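Side-chain contacts in hemoglobin component VII (Tokunagayusurika akamusi, PDB 1X46), which binds heme and probably carries or stores oxygen in a midge larva: residues Y31-F34 with K35-A39; A48-L52 with E53-D57. One frame throughout, in Å; residues are numbered along the deposited sequence.

Both contacts lie within a single globin fold, in series along the chain and on the same side of its centre; their own centres are about 11 Å apart. Contact 1 sits on the end of helix 26-36 and the start of helix 38-41, near the heme. Contact 2 follows on the loop leading into the short helix 52-55 and is a surface feature, its centre about 20 Å from that of the chain. They meet directly: Tyr31 OH lies 2.5 Å from Glu53 OE2, a probable hydrogen bond, and Tyr31 CE1 packs 3.6 Å from Leu52 CG. The segment after helix 38-41 thus folds back on helix 26-36, whose Phe33 touches the heme.

Contact 1: residues Y31-F34 with K35-A39; sequences YNFF and KSYPA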
loop_
_atom_site.group_PDB
_atom_site.type_symbol
_atom_site.label_atom_id
_atom_site.label_comp_id
_atom_site.label_asym_id
_atom_site.label_seq_id
_atom_site.Cartn_x
_atom_site.Cartn_y
_atom_site.Cartn_z
ATOM N N TYR A 31 -4.253 4.281 -10.404
ATOM C CA TYR A 31 -3.784 5.052 -11.547
ATOM C C TYR A 31 -2.460 5.763 -11.221
ATOM O O TYR A 31 -1.538 5.707 -12.050
ATOM C CB TYR A 31 -4.861 6.058 -11.960
ATOM C CG TYR A 31 -4.404 6.994 -13.042
ATOM C CD1 TYR A 31 -4.603 6.684 -14.379
ATOM C CD2 TYR A 31 -3.780 8.201 -12.716
ATOM C CE1 TYR A 31 -4.190 7.553 -15.382
ATOM C CE2 TYR A 31 -3.351 9.070 -13.729
ATOM C CZ TYR A 31 -3.576 8.719 -15.047
ATOM O OH TYR A 31 -3.188 9.552 -16.073
ATOM N N ASN A 32 -2.358 6.358 -10.030
ATOM C CA ASN A 32 -1.126 7.054 -9.668
ATOM C C ASN A 32 0.066 6.108 -9.615
ATOM O O ASN A 32 1.168 6.427 -10.063
ATOM C CB ASN A 32 -1.302 7.769 -8.351
ATOM C CG ASN A 32 -0.086 8.548 -7.962
ATOM O OD1 ASN A 32 0.286 9.513 -8.641
ATOM N ND2 ASN A 32 0.533 8.157 -6.867
ATOM N N PHE A 33 -0.155 4.920 -9.090
ATOM C CA PHE A 33 0.894 3.914 -9.020
ATOM C C PHE A 33 1.365 3.533 -10.404
ATOM O O PHE A 33 2.575 3.584 -10.661
ATOM C CB PHE A 33 0.382 2.695 -8.208
ATOM C CG PHE A 33 1.353 1.532 -8.173
ATOM C CD1 PHE A 33 2.693 1.732 -7.866
ATOM C CD2 PHE A 33 0.915 0.227 -8.473
ATOM C CE1 PHE A 33 3.595 0.651 -7.835
ATOM C CE2 PHE A 33 1.806 -0.855 -8.458
ATOM C CZ PHE A 33 3.152 -0.641 -8.115
ATOM N N PHE A 34 0.451 3.179 -11.321
ATOM C CA PHE A 34 0.864 2.763 -12.644
ATOM C C PHE A 34 1.443 3.927 -13.456
ATOM O O PHE A 34 2.339 3.696 -14.271
ATOM C CB PHE A 34 -0.343 2.157 -13.386
ATOM C CG PHE A 34 -0.741 0.766 -12.904
ATOM C CD1 PHE A 34 0.111 -0.019 -12.121
ATOM C CD2 PHE A 34 -1.962 0.249 -13.291
ATOM C CE1 PHE A 34 -0.279 -1.288 -11.714
ATOM C CE2 PHE A 34 -2.368 -1.020 -12.912
ATOM C CZ PHE A 34 -1.546 -1.796 -12.122
ATOM N N LYS A 35 0.926 5.143 -13.269
ATOM C CA LYS A 35 1.483 6.326 -13.958
ATOM C C LYS A 35 2.939 6.529 -13.519
ATOM O O LYS A 35 3.805 6.790 -14.371
ATOM C CB LYS A 35 0.621 7.574 -13.711
ATOM C CG LYS A 35 1.008 8.782 -14.556
ATOM C CD LYS A 35 0.434 8.689 -15.975
ATOM C CE LYS A 35 0.658 9.996 -16.730
ATOM N NZ LYS A 35 1.804 9.925 -17.689
ATOM N N SER A 36 3.207 6.371 -12.225
ATOM C CA SER A 36 4.534 6.580 -11.689
ATOM C C SER A 36 5.469 5.414 -12.005
ATOM O O SER A 36 6.700 5.594 -12.123
ATOM C CB SER A 36 4.474 6.735 -10.192
ATOM O OG SER A 36 3.771 7.917 -9.863
ATOM N N TYR A 37 4.912 4.207 -12.131
ATOM C CA TYR A 37 5.654 2.971 -12.382
ATOM C C TYR A 37 5.019 2.133 -13.491
ATOM O O TYR A 37 4.455 1.062 -13.242
ATOM C CB TYR A 37 5.821 2.148 -11.074
ATOM C CG TYR A 37 6.632 2.955 -10.105
ATOM C CD1 TYR A 37 8.033 3.014 -10.220
ATOM C CD2 TYR A 37 6.016 3.738 -9.142
ATOM C CE1 TYR A 37 8.782 3.834 -9.363
ATOM C CE2 TYR A 37 6.751 4.536 -8.287
ATOM C CZ TYR A 37 8.145 4.564 -8.392
ATOM O OH TYR A 37 8.868 5.374 -7.547
ATOM N N PRO A 38 5.113 2.585 -14.737
ATOM C CA PRO A 38 4.553 1.787 -15.847
ATOM C C PRO A 38 5.078 0.349 -15.914
ATOM O O PRO A 38 4.352 -0.567 -16.317
ATOM C CB PRO A 38 4.908 2.620 -17.104
ATOM C CG PRO A 38 5.113 4.011 -16.561
ATOM C CD PRO A 38 5.650 3.884 -15.184
ATOM N N ALA A 39 6.330 0.121 -15.521
ATOM C CA ALA A 39 6.886 -1.236 -15.521
ATOM C C ALA A 39 6.148 -2.171 -14.559
ATOM O O ALA A 39 6.131 -3.399 -14.768
ATOM C CB ALA A 39 8.366 -1.196 -15.192
HETATM O O HOH W 1 3.722 9.268 -7.539
#
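The corner between the B and C helices of the globin fold brings Phe33 against Tyr37, where helix 26-36 gives way to helix 38-41. Tyr37 is the first residue to leave helical angles and the N-cap of the next helix, yet its N still reaches Phe33 O, 2.8 Å away, in a bond bent to 137° at the hydrogen. The following bond cannot form: Phe34 O stands 3.0 Å from Pro38 N, which has no hydrogen, and Pro38 CD lies 3.4 Å from the same oxygen.

The side chains of Phe33 and Tyr37 cross at about a right angle, with Phe33 CD1 4.1 Å from Tyr37 CD2. Phe33 also touches the heme and meets Phe112 edge-to-face, so this pairing links the corner to the pocket wall. One turn back, Tyr31 and Lys35 run alongside each other; CG anti to the backbone N in each (chi1 174° and -171°) sends both the same way, and Tyr31 OH, hydrogen-bonded to Glu53 OE2, comes 3.7 Å from Lys35 CD.

On the polar flank, Asn32 O accepts from Ser36 N. A water spans both residues, 2.7 Å from Ser36 OG and weakly bonded to Asn32 ND2 at 3.4 Å.

Contact 2: residues A48-L52 with E53-D57; sequences AGKDL and ESLKD
A chi1 of -164° turns the Asp51 carboxylate away from its own N, so that OD1 meets Glu53 N; Leu55, whose CG is anti to its carbonyl carbon (chi1 -74°), sends its two methyls back over Lys50. Asp51 stands at the N-cap of the short D helix, 52-55. Its OD1 accepts from Glu53 N at 3.0 Å, two residues on, a weak bond that closes an Asx turn. On the neighbouring flank Asp51 CB comes 3.6 Å from Ser54 OG.

Asp51 O takes two amides, Leu55 N at 3.1 Å and, weakly, Ser54 N. Leu52 O then accepts weak bonds from Leu55 N and from Lys56 N, the latter 3.4 Å away, as Lys56 leaves helical angles.

The apolar part centres on Leu55, which is buried. Lys50 crosses it at about a right angle, with Lys50 CB 3.9 Å from Leu55 CD1 and Lys50 CD as far from Leu55 CD2, so it is the aliphatic stem of the lysine that packs here. Leu52 CD1 approaches Leu55 CD1 more loosely, at 4.5 Å. Both leucines also touch Gln41 and Phe61, which places this face against helices 38-41 and 59-78. Trimmed to an alanine here, Leu55 would lose CG and both methyls, which is likely to open a gap between the Lys50 stem and Phe61 and leave Lys50 freer to swing.

The carboxylates of Asp51 and Glu53 are turned 83° apart, with Asp51 OD1 5.6 Å from Glu53 OE2. Their like charges may disfavour each other somewhat, but the amide N-H groups of the first turn point toward this end of the helix and would probably favour negative charge there, and Glu53 OE2 is hydrogen-bonded to Tyr31 OH.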
loop_
_atom_site.group_PDB
_atom_site.type_symbol
_atom_site.label_atom_id
_atom_site.label_comp_id
_atom_site.label_asym_id
_atom_site.label_seq_id
_atom_site.Cartn_x
_atom_site.Cartn_y
_atom_site.Cartn_z
ATOM N N ALA A 48 -1.406 -5.367 -18.606
ATOM C CA ALA A 48 -0.152 -5.301 -19.379
ATOM C C ALA A 48 -0.478 -4.945 -20.811
ATOM O O ALA A 48 -1.386 -5.517 -21.419
ATOM C CB ALA A 48 0.583 -6.621 -19.315
ATOM N N GLY A 49 0.264 -3.971 -21.329
ATOM C CA GLY A 49 0.132 -3.557 -22.715
ATOM C C GLY A 49 -1.057 -2.680 -23.026
ATOM O O GLY A 49 -1.201 -2.224 -24.167
ATOM N N LYS A 50 -1.904 -2.413 -22.036
ATOM C CA LYS A 50 -3.071 -1.594 -22.272
ATOM C C LYS A 50 -2.725 -0.140 -21.968
ATOM O O LYS A 50 -1.841 0.148 -21.164
ATOM C CB LYS A 50 -4.248 -2.058 -21.402
ATOM C CG LYS A 50 -4.590 -3.551 -21.584
ATOM C CD LYS A 50 -6.067 -3.859 -21.322
ATOM C CE LYS A 50 -6.365 -5.370 -21.438
ATOM N NZ LYS A 50 -6.345 -5.883 -22.830
ATOM N N ASP A 51 -3.400 0.783 -22.627
ATOM C CA ASP A 51 -3.151 2.186 -22.361
ATOM C C ASP A 51 -3.769 2.620 -21.027
ATOM O O ASP A 51 -4.947 2.373 -20.773
ATOM C CB ASP A 51 -3.723 3.008 -23.508
ATOM C CG ASP A 51 -3.203 4.397 -23.530
ATOM O OD1 ASP A 51 -3.757 5.238 -22.795
ATOM O OD2 ASP A 51 -2.274 4.749 -24.276
ATOM N N LEU A 52 -2.963 3.251 -20.170
ATOM C CA LEU A 52 -3.464 3.582 -18.848
ATOM C C LEU A 52 -4.641 4.525 -18.902
ATOM O O LEU A 52 -5.527 4.428 -18.072
ATOM C CB LEU A 52 -2.359 4.149 -17.973
ATOM C CG LEU A 52 -2.719 4.440 -16.527
ATOM C CD1 LEU A 52 -3.212 3.182 -15.759
ATOM C CD2 LEU A 52 -1.497 5.084 -15.889
ATOM N N GLU A 53 -4.656 5.432 -19.889
ATOM C CA GLU A 53 -5.747 6.386 -20.004
ATOM C C GLU A 53 -7.064 5.707 -20.368
ATOM O O GLU A 53 -8.138 6.211 -20.017
ATOM C CB GLU A 53 -5.405 7.492 -21.006
ATOM C CG GLU A 53 -4.213 8.381 -20.613
ATOM C CD GLU A 53 -4.342 8.994 -19.221
ATOM O OE1 GLU A 53 -5.358 9.650 -18.920
ATOM O OE2 GLU A 53 -3.419 8.767 -18.426
ATOM N N SER A 54 -6.978 4.563 -21.064
ATOM C CA SER A 54 -8.135 3.745 -21.445
ATOM C C SER A 54 -8.634 2.917 -20.278
ATOM O O SER A 54 -9.824 2.663 -20.153
ATOM C CB SER A 54 -7.744 2.771 -22.569
ATOM O OG SER A 54 -7.306 3.476 -23.714
ATOM N N LEU A 55 -7.713 2.463 -19.444
ATOM C CA LEU A 55 -8.082 1.594 -18.316
ATOM C C LEU A 55 -8.892 2.284 -17.211
ATOM O O LEU A 55 -9.772 1.662 -16.583
ATOM C CB LEU A 55 -6.824 0.970 -17.710
ATOM C CG LEU A 55 -6.161 -0.146 -18.502
ATOM C CD1 LEU A 55 -4.759 -0.411 -17.938
ATOM C CD2 LEU A 55 -6.986 -1.441 -18.452
ATOM N N LYS A 56 -8.597 3.541 -16.903
ATOM C CA LYS A 56 -9.314 4.261 -15.868
ATOM C C LYS A 56 -10.864 4.339 -16.149
ATOM O O LYS A 56 -11.292 4.561 -17.271
ATOM C CB LYS A 56 -8.680 5.649 -15.646
ATOM C CG LYS A 56 -9.009 6.248 -14.295
ATOM C CD LYS A 56 -8.079 7.373 -13.776
ATOM C CE LYS A 56 -7.702 8.405 -14.816
ATOM N NZ LYS A 56 -7.356 9.727 -14.191
ATOM N N ASP A 57 -11.689 4.133 -15.129
ATOM C CA ASP A 57 -13.144 4.080 -15.284
ATOM C C ASP A 57 -13.684 2.803 -15.936
ATOM O O ASP A 57 -14.845 2.754 -16.309
ATOM C CB ASP A 57 -13.709 5.341 -15.967
ATOM C CG ASP A 57 -13.375 6.596 -15.196
ATOM O OD1 ASP A 57 -13.831 6.715 -14.038
ATOM O OD2 ASP A 57 -12.639 7.487 -15.642
#